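Local coordinates for receptor-type tyrosine-protein phosphatase C (Rattus norvegicus, PDB 5FN8) that probably serves T-cell activation as a receptor tyrosine phosphatase that dephosphorylates signalling kinases, the piece described here being the extracellular membrane-side fibronectin type III domain pair d3-d4, at residues I114-N125 with E164-G172; E128-K136 with T144-V154. One frame throughout, in Å; residues are numbered along the deposited sequence.

Contact 1. Residues I114-N125 with E164-G172; sequences INVTCNSPYEIN and EFLVYFYNG. With NAG (2-acetamido-2-deoxy-beta-D-glucopyranose), chain I; NAG (2-acetamido-2-deoxy-beta-D-glucopyranose), chain G.
The two sheets of a fibronectin type III sandwich meet here, strand 114-119 of the three-stranded sheet facing strand 164-170 of the four-stranded one, with the axes of the two strands running 31° apart. Ile114, Val116 and Cys118 point inward from the first, Phe165, Val167 and Phe169 from the second. At one end the CG2 methyl of Ile114 lies over a face of the Phe165 ring, 4.1 Å from its centroid, in a CH-pi contact; chi1 of -56° sets CG1 beside the backbone N and leaves CG2 anti to it, over the ring. Val116 straddles two partners: CG2 reaches Phe165 CD2 at 3.7 Å, while CG1 touches CG2 of Val167, the two side chains passing in opposite directions. Cys118, disulfide-bonded to Cys150, sets its SG 4.0 Å from Val167 CG1.

Beyond the strand the loop folds back over Phe169. Pro121 CD sits over one face of that ring, 3.7 Å from the centroid, and Ile124 CD1 approaches obliquely at CZ; the edge-to-face partner of the ring is Tyr131. Packing then gives way to polar chemistry. Asn171 ties the loop to the end of the second strand and also gives ND2 to Ala96 O. Its OD1 accepts from the backbone of Glu173 and Tyr174, while ND2 meets Ile124 O at 2.9 Å, with an N-H...O angle of 161° and the acceptor almost in the amide plane.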
loop_
_atom_site.group_PDB
_atom_site.type_symbol
_atom_site.label_atom_id
_atom_site.label_comp_id
_atom_site.label_asym_id
_atom_site.label_seq_id
_atom_site.Cartn_x
_atom_site.Cartn_y
_atom_site.Cartn_z
ATOM N N ILE B 114 27.385 18.913 1.385
ATOM C CA ILE B 114 26.011 18.705 1.888
ATOM C C ILE B 114 25.597 17.265 1.644
ATOM O O ILE B 114 25.799 16.728 0.560
ATOM C CB ILE B 114 24.956 19.679 1.227
ATOM C CG1 ILE B 114 25.274 21.197 1.365
ATOM C CG2 ILE B 114 23.475 19.334 1.550
ATOM C CD1 ILE B 114 25.519 21.732 2.692
ATOM N N ASN B 115 24.985 16.654 2.646
ATOM C CA ASN B 115 24.449 15.296 2.574
ATOM C C ASN B 115 22.921 15.403 2.508
ATOM O O ASN B 115 22.325 16.197 3.256
ATOM C CB ASN B 115 24.900 14.458 3.784
ATOM C CG ASN B 115 26.190 13.678 3.619
ATOM O OD1 ASN B 115 27.016 13.946 2.728
ATOM N ND2 ASN B 115 26.351 12.692 4.516
ATOM N N VAL B 116 22.302 14.665 1.546
ATOM C CA VAL B 116 20.858 14.650 1.325
ATOM C C VAL B 116 20.342 13.203 1.469
ATOM O O VAL B 116 20.897 12.290 0.870
ATOM C CB VAL B 116 20.413 15.330 -0.013
ATOM C CG1 VAL B 116 18.880 15.391 -0.121
ATOM C CG2 VAL B 116 21.010 16.728 -0.162
ATOM N N THR B 117 19.315 12.999 2.304
ATOM C CA THR B 117 18.721 11.681 2.575
ATOM C C THR B 117 17.220 11.783 2.572
ATOM O O THR B 117 16.658 12.827 2.895
ATOM C CB THR B 117 19.194 11.087 3.918
ATOM O OG1 THR B 117 18.922 12.026 4.961
ATOM C CG2 THR B 117 20.674 10.703 3.915
ATOM N N CYS B 118 16.571 10.703 2.193
ATOM C CA CYS B 118 15.125 10.629 2.175
ATOM C C CYS B 118 14.724 9.176 2.155
ATOM O O CYS B 118 15.571 8.286 1.985
ATOM C CB CYS B 118 14.528 11.400 0.991
ATOM S SG CYS B 118 14.556 10.498 -0.589
ATOM N N ASN B 119 13.427 8.936 2.318
ATOM C CA ASN B 119 12.880 7.599 2.250
ATOM C C ASN B 119 11.872 7.571 1.128
ATOM O O ASN B 119 11.353 8.612 0.716
ATOM C CB ASN B 119 12.241 7.196 3.580
ATOM C CG ASN B 119 13.178 7.266 4.757
ATOM O OD1 ASN B 119 12.958 8.028 5.703
ATOM N ND2 ASN B 119 14.250 6.486 4.719
ATOM N N SER B 120 11.601 6.378 0.644
ATOM C CA SER B 120 10.669 6.077 -0.428
ATOM C C SER B 120 9.295 6.748 -0.275
ATOM O O SER B 120 8.828 6.898 0.858
ATOM C CB SER B 120 10.479 4.563 -0.492
ATOM O OG SER B 120 9.568 4.168 -1.503
ATOM N N PRO B 121 8.589 7.107 -1.387
ATOM C CA PRO B 121 7.202 7.575 -1.245
ATOM C C PRO B 121 6.319 6.345 -0.899
ATOM O O PRO B 121 6.755 5.189 -1.025
ATOM C CB PRO B 121 6.860 8.070 -2.664
ATOM C CG PRO B 121 8.150 8.073 -3.409
ATOM C CD PRO B 121 8.941 6.999 -2.814
ATOM N N TYR B 122 5.072 6.579 -0.493
ATOM C CA TYR B 122 4.188 5.449 -0.172
ATOM C C TYR B 122 3.618 4.824 -1.451
ATOM O O TYR B 122 3.633 3.596 -1.605
ATOM C CB TYR B 122 3.099 5.887 0.817
ATOM C CG TYR B 122 3.636 6.223 2.190
ATOM C CD1 TYR B 122 3.983 5.219 3.088
ATOM C CD2 TYR B 122 3.734 7.541 2.618
ATOM C CE1 TYR B 122 4.436 5.521 4.372
ATOM C CE2 TYR B 122 4.123 7.855 3.920
ATOM C CZ TYR B 122 4.517 6.844 4.779
ATOM O OH TYR B 122 4.958 7.167 6.039
ATOM N N GLU B 123 3.232 5.691 -2.403
ATOM C CA GLU B 123 2.726 5.377 -3.740
ATOM C C GLU B 123 3.878 5.371 -4.770
ATOM O O GLU B 123 4.366 6.441 -5.147
ATOM C CB GLU B 123 1.676 6.429 -4.145
ATOM C CG GLU B 123 0.371 6.361 -3.337
ATOM C CD GLU B 123 -0.725 7.287 -3.828
ATOM O OE1 GLU B 123 -1.064 7.234 -5.034
ATOM O OE2 GLU B 123 -1.245 8.072 -3.002
ATOM N N ILE B 124 4.331 4.161 -5.190
ATOM C CA ILE B 124 5.367 3.918 -6.200
ATOM C C ILE B 124 4.780 4.110 -7.595
ATOM O O ILE B 124 5.327 4.884 -8.388
ATOM C CB ILE B 124 6.067 2.539 -6.018
ATOM C CG1 ILE B 124 6.624 2.348 -4.555
ATOM C CG2 ILE B 124 7.180 2.293 -7.099
ATOM C CD1 ILE B 124 7.430 3.451 -3.961
ATOM N N ASN B 125 3.669 3.400 -7.893
ATOM C CA ASN B 125 2.884 3.460 -9.146
ATOM C C ASN B 125 3.591 3.108 -10.434
ATOM O O ASN B 125 3.137 3.503 -11.515
ATOM C CB ASN B 125 2.168 4.821 -9.266
ATOM C CG ASN B 125 1.256 5.126 -8.113
ATOM O OD1 ASN B 125 0.807 4.224 -7.397
ATOM N ND2 ASN B 125 0.949 6.406 -7.916
ATOM N N GLU B 164 19.348 25.169 -3.092
ATOM C CA GLU B 164 18.095 24.434 -2.938
ATOM C C GLU B 164 18.288 23.038 -3.468
ATOM O O GLU B 164 19.027 22.821 -4.443
ATOM C CB GLU B 164 16.799 25.151 -3.421
ATOM C CG GLU B 164 16.746 25.624 -4.868
ATOM C CD GLU B 164 15.373 25.775 -5.522
ATOM O OE1 GLU B 164 14.396 25.168 -5.024
ATOM O OE2 GLU B 164 15.283 26.472 -6.564
ATOM N N PHE B 165 17.733 22.078 -2.736
ATOM C CA PHE B 165 17.833 20.659 -3.055
ATOM C C PHE B 165 16.452 20.164 -3.340
ATOM O O PHE B 165 15.548 20.343 -2.524
ATOM C CB PHE B 165 18.552 19.888 -1.925
ATOM C CG PHE B 165 19.948 20.424 -1.672
ATOM C CD1 PHE B 165 20.151 21.544 -0.869
ATOM C CD2 PHE B 165 21.059 19.818 -2.242
ATOM C CE1 PHE B 165 21.432 22.065 -0.673
ATOM C CE2 PHE B 165 22.347 20.320 -2.018
ATOM C CZ PHE B 165 22.521 21.453 -1.252
ATOM N N LEU B 166 16.269 19.609 -4.545
ATOM C CA LEU B 166 14.995 19.097 -5.029
ATOM C C LEU B 166 15.162 17.626 -5.318
ATOM O O LEU B 166 15.928 17.272 -6.207
ATOM C CB LEU B 166 14.594 19.838 -6.314
ATOM C CG LEU B 166 14.411 21.361 -6.260
ATOM C CD1 LEU B 166 15.727 22.105 -6.612
ATOM C CD2 LEU B 166 13.367 21.785 -7.271
ATOM N N VAL B 167 14.491 16.766 -4.534
ATOM C CA VAL B 167 14.495 15.317 -4.703
ATOM C C VAL B 167 13.178 14.892 -5.332
ATOM O O VAL B 167 12.139 15.248 -4.801
ATOM C CB VAL B 167 14.781 14.496 -3.412
ATOM C CG1 VAL B 167 14.782 12.984 -3.722
ATOM C CG2 VAL B 167 16.105 14.896 -2.793
ATOM N N TYR B 168 13.228 14.204 -6.492
ATOM C CA TYR B 168 12.053 13.643 -7.186
ATOM C C TYR B 168 12.231 12.135 -7.192
ATOM O O TYR B 168 13.360 11.635 -7.287
ATOM C CB TYR B 168 12.001 14.029 -8.678
ATOM C CG TYR B 168 12.132 15.497 -8.993
ATOM C CD1 TYR B 168 13.360 16.153 -8.864
ATOM C CD2 TYR B 168 11.049 16.223 -9.482
ATOM C CE1 TYR B 168 13.487 17.507 -9.168
ATOM C CE2 TYR B 168 11.172 17.573 -9.810
ATOM C CZ TYR B 168 12.392 18.208 -9.654
ATOM O OH TYR B 168 12.481 19.522 -10.020
ATOM N N PHE B 169 11.117 11.420 -7.154
ATOM C CA PHE B 169 11.113 9.967 -7.294
ATOM C C PHE B 169 10.788 9.654 -8.733
ATOM O O PHE B 169 9.884 10.272 -9.304
ATOM C CB PHE B 169 10.061 9.319 -6.389
ATOM C CG PHE B 169 10.181 7.812 -6.327
ATOM C CD1 PHE B 169 11.120 7.204 -5.502
ATOM C CD2 PHE B 169 9.291 6.998 -7.019
ATOM C CE1 PHE B 169 11.188 5.809 -5.400
ATOM C CE2 PHE B 169 9.381 5.617 -6.932
ATOM C CZ PHE B 169 10.321 5.038 -6.112
ATOM N N TYR B 170 11.517 8.701 -9.304
ATOM C CA TYR B 170 11.305 8.188 -10.650
ATOM C C TYR B 170 10.916 6.704 -10.558
ATOM O O TYR B 170 11.628 5.919 -9.934
ATOM C CB TYR B 170 12.567 8.390 -11.508
ATOM C CG TYR B 170 12.416 7.862 -12.916
ATOM C CD1 TYR B 170 11.502 8.428 -13.799
ATOM C CD2 TYR B 170 13.201 6.802 -13.375
ATOM C CE1 TYR B 170 11.335 7.928 -15.087
ATOM C CE2 TYR B 170 13.047 6.295 -14.665
ATOM C CZ TYR B 170 12.130 6.879 -15.527
ATOM O OH TYR B 170 12.006 6.417 -16.821
ATOM N N ASN B 171 9.790 6.333 -11.147
ATOM C CA ASN B 171 9.274 4.962 -11.061
ATOM C C ASN B 171 9.456 4.107 -12.328
ATOM O O ASN B 171 8.845 3.073 -12.445
ATOM C CB ASN B 171 7.797 4.962 -10.561
ATOM C CG ASN B 171 6.795 5.425 -11.589
ATOM O OD1 ASN B 171 7.093 5.553 -12.775
ATOM N ND2 ASN B 171 5.577 5.693 -11.165
ATOM N N GLY B 172 10.323 4.525 -13.239
ATOM C CA GLY B 172 10.571 3.813 -14.489
ATOM C C GLY B 172 9.761 4.370 -15.633
ATOM O O GLY B 172 10.026 4.063 -16.793
HETATM C C1 NAG I . 27.496 11.830 4.558
HETATM C C2 NAG I . 27.963 11.608 5.998
HETATM C C3 NAG I . 29.210 10.727 5.912
HETATM C C4 NAG I . 28.868 9.384 5.268
HETATM C C5 NAG I . 28.166 9.583 3.924
HETATM C C6 NAG I . 27.541 8.312 3.388
HETATM C C7 NAG I . 27.425 13.408 7.604
HETATM C C8 NAG I . 27.807 14.773 8.081
HETATM N N2 NAG I . 28.249 12.853 6.694
HETATM O O3 NAG I . 29.750 10.518 7.212
HETATM O O4 NAG I . 30.052 8.613 5.086
HETATM O O5 NAG I . 27.100 10.544 4.056
HETATM O O6 NAG I . 26.929 8.498 2.114
HETATM O O7 NAG I . 26.415 12.838 8.012
HETATM C C1 NAG G . 17.822 7.418 -14.052
HETATM C C2 NAG G . 16.965 7.954 -15.202
HETATM C C3 NAG G . 16.302 6.824 -15.997
HETATM C C4 NAG G . 17.283 5.697 -16.303
HETATM C C5 NAG G . 17.993 5.214 -15.041
HETATM C C6 NAG G . 19.049 4.167 -15.324
HETATM C C7 NAG G . 15.071 9.592 -15.239
HETATM C C8 NAG G . 14.292 10.551 -14.395
HETATM N N2 NAG G . 15.965 8.815 -14.580
HETATM O O3 NAG G . 15.849 7.337 -17.247
HETATM O O4 NAG G . 16.573 4.618 -16.904
HETATM O O5 NAG G . 18.668 6.320 -14.423
HETATM O O6 NAG G . 19.670 3.684 -14.141
HETATM O O7 NAG G . 14.885 9.506 -16.450
#

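Contact 2. Residues E128-K136 with T144-V154; sequences EARYILEVK and TFNQSTCKFVV. With NAG (2-acetamido-2-deoxy-beta-D-glucopyranose), chain G.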
loop_
_atom_site.group_PDB
_atom_site.type_symbol
_atom_site.label_atom_id
_atom_site.label_comp_id
_atom_site.label_asym_id
_atom_site.label_seq_id
_atom_site.Cartn_x
_atom_site.Cartn_y
_atom_site.Cartn_z
ATOM N N GLU B 128 9.890 0.653 -11.291
ATOM C CA GLU B 128 11.212 0.911 -10.726
ATOM C C GLU B 128 11.184 1.892 -9.571
ATOM O O GLU B 128 10.133 2.437 -9.230
ATOM C CB GLU B 128 12.180 1.367 -11.828
ATOM C CG GLU B 128 12.457 0.293 -12.871
ATOM C CD GLU B 128 12.490 0.805 -14.297
ATOM O OE1 GLU B 128 13.264 1.751 -14.576
ATOM O OE2 GLU B 128 11.763 0.236 -15.146
ATOM N N ALA B 129 12.365 2.099 -8.956
ATOM C CA ALA B 129 12.537 2.984 -7.832
ATOM C C ALA B 129 13.886 3.710 -7.908
ATOM O O ALA B 129 14.932 3.116 -7.598
ATOM C CB ALA B 129 12.401 2.211 -6.530
ATOM N N ARG B 130 13.856 5.003 -8.351
ATOM C CA ARG B 130 15.049 5.863 -8.463
ATOM C C ARG B 130 14.804 7.227 -7.899
ATOM O O ARG B 130 13.676 7.734 -7.873
ATOM C CB ARG B 130 15.625 5.915 -9.888
ATOM C CG ARG B 130 15.876 4.501 -10.416
ATOM C CD ARG B 130 16.838 4.380 -11.536
ATOM N NE ARG B 130 18.135 4.995 -11.248
ATOM C CZ ARG B 130 19.218 4.342 -10.848
ATOM N NH1 ARG B 130 19.163 3.046 -10.600
ATOM N NH2 ARG B 130 20.360 4.989 -10.667
ATOM N N TYR B 131 15.876 7.806 -7.409
ATOM C CA TYR B 131 15.894 9.093 -6.747
ATOM C C TYR B 131 16.692 10.093 -7.573
ATOM O O TYR B 131 17.870 9.867 -7.877
ATOM C CB TYR B 131 16.487 8.918 -5.337
ATOM C CG TYR B 131 15.631 8.020 -4.477
ATOM C CD1 TYR B 131 14.555 8.531 -3.760
ATOM C CD2 TYR B 131 15.844 6.642 -4.445
ATOM C CE1 TYR B 131 13.742 7.700 -2.988
ATOM C CE2 TYR B 131 15.024 5.798 -3.701
ATOM C CZ TYR B 131 13.984 6.333 -2.959
ATOM O OH TYR B 131 13.177 5.468 -2.258
ATOM N N ILE B 132 16.024 11.200 -7.948
ATOM C CA ILE B 132 16.647 12.272 -8.735
ATOM C C ILE B 132 16.888 13.458 -7.839
ATOM O O ILE B 132 15.958 13.976 -7.225
ATOM C CB ILE B 132 15.754 12.671 -9.949
ATOM C CG1 ILE B 132 15.272 11.473 -10.799
ATOM C CG2 ILE B 132 16.363 13.828 -10.761
ATOM C CD1 ILE B 132 16.271 10.488 -11.280
ATOM N N LEU B 133 18.099 13.891 -7.760
ATOM C CA LEU B 133 18.390 15.078 -6.996
ATOM C C LEU B 133 18.917 16.192 -7.904
ATOM O O LEU B 133 19.857 15.988 -8.656
ATOM C CB LEU B 133 19.375 14.786 -5.854
ATOM C CG LEU B 133 20.007 16.006 -5.175
ATOM C CD1 LEU B 133 18.985 16.805 -4.383
ATOM C CD2 LEU B 133 21.146 15.604 -4.298
ATOM N N GLU B 134 18.289 17.362 -7.825
ATOM C CA GLU B 134 18.715 18.587 -8.498
ATOM C C GLU B 134 19.216 19.556 -7.463
ATOM O O GLU B 134 18.594 19.751 -6.413
ATOM C CB GLU B 134 17.565 19.248 -9.213
ATOM C CG GLU B 134 17.178 18.538 -10.471
ATOM C CD GLU B 134 16.294 19.411 -11.326
ATOM O OE1 GLU B 134 15.422 20.150 -10.808
ATOM O OE2 GLU B 134 16.495 19.347 -12.553
ATOM N N VAL B 135 20.338 20.173 -7.758
ATOM C CA VAL B 135 20.942 21.157 -6.877
ATOM C C VAL B 135 20.911 22.487 -7.624
ATOM O O VAL B 135 21.378 22.577 -8.756
ATOM C CB VAL B 135 22.360 20.761 -6.396
ATOM C CG1 VAL B 135 22.930 21.818 -5.435
ATOM C CG2 VAL B 135 22.354 19.365 -5.753
ATOM N N LYS B 136 20.301 23.503 -6.997
ATOM C CA LYS B 136 20.169 24.823 -7.605
ATOM C C LYS B 136 20.751 25.938 -6.742
ATOM O O LYS B 136 20.814 25.815 -5.526
ATOM C CB LYS B 136 18.689 25.109 -7.951
ATOM C CG LYS B 136 18.140 24.238 -9.069
ATOM C CD LYS B 136 16.726 24.609 -9.433
ATOM C CE LYS B 136 16.214 23.735 -10.536
ATOM N NZ LYS B 136 14.754 23.929 -10.741
ATOM N N THR B 144 23.128 17.548 -10.792
ATOM C CA THR B 144 22.035 16.588 -10.898
ATOM C C THR B 144 22.559 15.164 -10.627
ATOM O O THR B 144 23.678 14.853 -11.016
ATOM C CB THR B 144 21.185 16.783 -12.169
ATOM O OG1 THR B 144 20.012 15.993 -12.015
ATOM C CG2 THR B 144 21.882 16.332 -13.427
ATOM N N PHE B 145 21.750 14.315 -9.929
ATOM C CA PHE B 145 22.120 12.938 -9.561
ATOM C C PHE B 145 20.930 12.034 -9.726
ATOM O O PHE B 145 19.803 12.460 -9.517
ATOM C CB PHE B 145 22.560 12.850 -8.097
ATOM C CG PHE B 145 23.659 13.758 -7.618
ATOM C CD1 PHE B 145 23.387 15.074 -7.259
ATOM C CD2 PHE B 145 24.933 13.261 -7.377
ATOM C CE1 PHE B 145 24.414 15.918 -6.798
ATOM C CE2 PHE B 145 25.956 14.102 -6.892
ATOM C CZ PHE B 145 25.694 15.423 -6.629
ATOM N N ASN B 146 21.186 10.783 -10.089
ATOM C CA ASN B 146 20.187 9.759 -10.346
ATOM C C ASN B 146 20.707 8.491 -9.667
ATOM O O ASN B 146 21.730 7.952 -10.070
ATOM C CB ASN B 146 20.008 9.564 -11.868
ATOM C CG ASN B 146 19.059 8.471 -12.264
ATOM O OD1 ASN B 146 18.653 7.661 -11.445
ATOM N ND2 ASN B 146 18.687 8.434 -13.528
ATOM N N GLN B 147 20.014 8.036 -8.618
ATOM C CA GLN B 147 20.451 6.886 -7.822
ATOM C C GLN B 147 19.320 5.963 -7.404
ATOM O O GLN B 147 18.148 6.359 -7.367
ATOM C CB GLN B 147 21.167 7.377 -6.561
ATOM C CG GLN B 147 22.599 7.863 -6.782
ATOM C CD GLN B 147 23.178 8.608 -5.584
ATOM O OE1 GLN B 147 24.027 9.478 -5.734
ATOM N NE2 GLN B 147 22.706 8.332 -4.369
ATOM N N SER B 148 19.708 4.728 -7.044
ATOM C CA SER B 148 18.880 3.646 -6.497
ATOM C C SER B 148 18.524 3.934 -5.054
ATOM O O SER B 148 17.461 3.527 -4.614
ATOM C CB SER B 148 19.675 2.351 -6.504
ATOM O OG SER B 148 19.803 1.918 -7.840
ATOM N N THR B 149 19.438 4.576 -4.307
ATOM C CA THR B 149 19.304 4.916 -2.888
ATOM C C THR B 149 19.281 6.421 -2.695
ATOM O O THR B 149 20.051 7.158 -3.314
ATOM C CB THR B 149 20.439 4.270 -2.045
ATOM O OG1 THR B 149 21.696 4.713 -2.545
ATOM C CG2 THR B 149 20.426 2.754 -2.091
ATOM N N CYS B 150 18.439 6.875 -1.796
ATOM C CA CYS B 150 18.296 8.284 -1.502
ATOM C C CYS B 150 19.276 8.730 -0.452
ATOM O O CYS B 150 18.889 9.183 0.625
ATOM C CB CYS B 150 16.861 8.626 -1.134
ATOM S SG CYS B 150 16.501 10.397 -1.187
ATOM N N LYS B 151 20.572 8.615 -0.789
ATOM C CA LYS B 151 21.696 9.042 0.023
ATOM C C LYS B 151 22.721 9.684 -0.928
ATOM O O LYS B 151 23.458 9.002 -1.659
ATOM C CB LYS B 151 22.281 7.894 0.879
ATOM C CG LYS B 151 22.534 6.567 0.144
ATOM C CD LYS B 151 23.691 5.761 0.762
ATOM C CE LYS B 151 24.058 4.545 -0.066
ATOM N NZ LYS B 151 25.130 3.734 0.577
ATOM N N PHE B 152 22.683 11.020 -0.977
ATOM C CA PHE B 152 23.523 11.826 -1.862
ATOM C C PHE B 152 24.505 12.621 -1.085
ATOM O O PHE B 152 24.141 13.256 -0.095
ATOM C CB PHE B 152 22.675 12.805 -2.697
ATOM C CG PHE B 152 21.544 12.185 -3.486
ATOM C CD1 PHE B 152 21.754 11.710 -4.778
ATOM C CD2 PHE B 152 20.259 12.098 -2.949
ATOM C CE1 PHE B 152 20.703 11.134 -5.505
ATOM C CE2 PHE B 152 19.205 11.547 -3.693
ATOM C CZ PHE B 152 19.440 11.059 -4.957
ATOM N N VAL B 153 25.747 12.628 -1.555
ATOM C CA VAL B 153 26.826 13.441 -0.998
ATOM C C VAL B 153 27.175 14.456 -2.088
ATOM O O VAL B 153 27.564 14.071 -3.190
ATOM C CB VAL B 153 28.030 12.656 -0.384
ATOM C CG1 VAL B 153 28.330 11.372 -1.148
ATOM C CG2 VAL B 153 29.280 13.538 -0.257
ATOM N N VAL B 154 26.883 15.734 -1.801
ATOM C CA VAL B 154 27.015 16.877 -2.707
ATOM C C VAL B 154 28.178 17.715 -2.240
ATOM O O VAL B 154 28.043 18.543 -1.337
ATOM C CB VAL B 154 25.697 17.707 -2.808
ATOM C CG1 VAL B 154 25.784 18.740 -3.914
ATOM C CG2 VAL B 154 24.458 16.816 -2.991
HETATM C C1 NAG G . 17.822 7.418 -14.052
HETATM C C2 NAG G . 16.965 7.954 -15.202
HETATM C C3 NAG G . 16.302 6.824 -15.997
HETATM C C4 NAG G . 17.283 5.697 -16.303
HETATM C C5 NAG G . 17.993 5.214 -15.041
HETATM C C6 NAG G . 19.049 4.167 -15.324
HETATM C C7 NAG G . 15.071 9.592 -15.239
HETATM C C8 NAG G . 14.292 10.551 -14.395
HETATM N N2 NAG G . 15.965 8.815 -14.580
HETATM O O3 NAG G . 15.849 7.337 -17.247
HETATM O O4 NAG G . 16.573 4.618 -16.904
HETATM O O5 NAG G . 18.668 6.320 -14.423
HETATM O O6 NAG G . 19.670 3.684 -14.141
HETATM O O7 NAG G . 14.885 9.506 -16.450
#
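Arg130 grips the glycosylated Asn146 through its amide oxygen: NE donates to OD1 at 2.7 Å with an N-H...O angle of 169°, the acceptor lying in the guanidinium plane. NH2 adds weak bonds to the same OD1 and to Asn146 O. Asn146 ND2 is bonded covalently to C1 of the N-acetylglucosamine, whose O6 lies over one guanidinium face, with the backbone at Gln147 and Ser148 over the other; the bend at chi3 (54°) brings this flat group round to the sugar. Beside it, Ile132 CD1 packs 3.7 Å from the acetamide methyl, C8.

The backbone beneath is an antiparallel beta-hairpin at the edge of a fibronectin type III sandwich. Tyr131 and Gln147 form one hydrogen-bonded pair, with N of each donating to O of the other; Leu133 and Phe145 form the next. Leu133 O also receives a weak bond from Thr144 OG1.

From the end of the hairpin, Gln147 NE2 reaches to the turn that leads into strand 151-154, donating to Thr149 O at 3.1 Å and to Lys151 O at 2.9 Å, the donor standing well above the carbonyl plane of Lys151. On the inner side Cys150 CB covers a face of the Tyr131 ring, while Leu133 CB lies over the Phe152 ring, 3.7 Å from its centroid and nearly on the normal.

In the fold
Both contacts bridge the two sheets of one fibronectin type III domain, but they sample it differently. Contact 1 is buried: two facing strands meet mainly through apolar side chains, and its one cross-segment hydrogen bond comes at the loop end. Contact 2 is partly exposed and adds in-sheet pairing, with a largely polar, sugar-bearing outer surface and a mostly apolar inner one. Strands 130-137 and 162-170 are neighbours in one sheet, 114-119 and 151-154 in the other, and the Cys118-Cys150 disulfide, 2.0 Å between SG atoms, links strand 114-119 to the turn just ahead of strand 151-154. The sugar on Asn146 touches both contacts, its acetamide lying over the Tyr170 ring of contact 1.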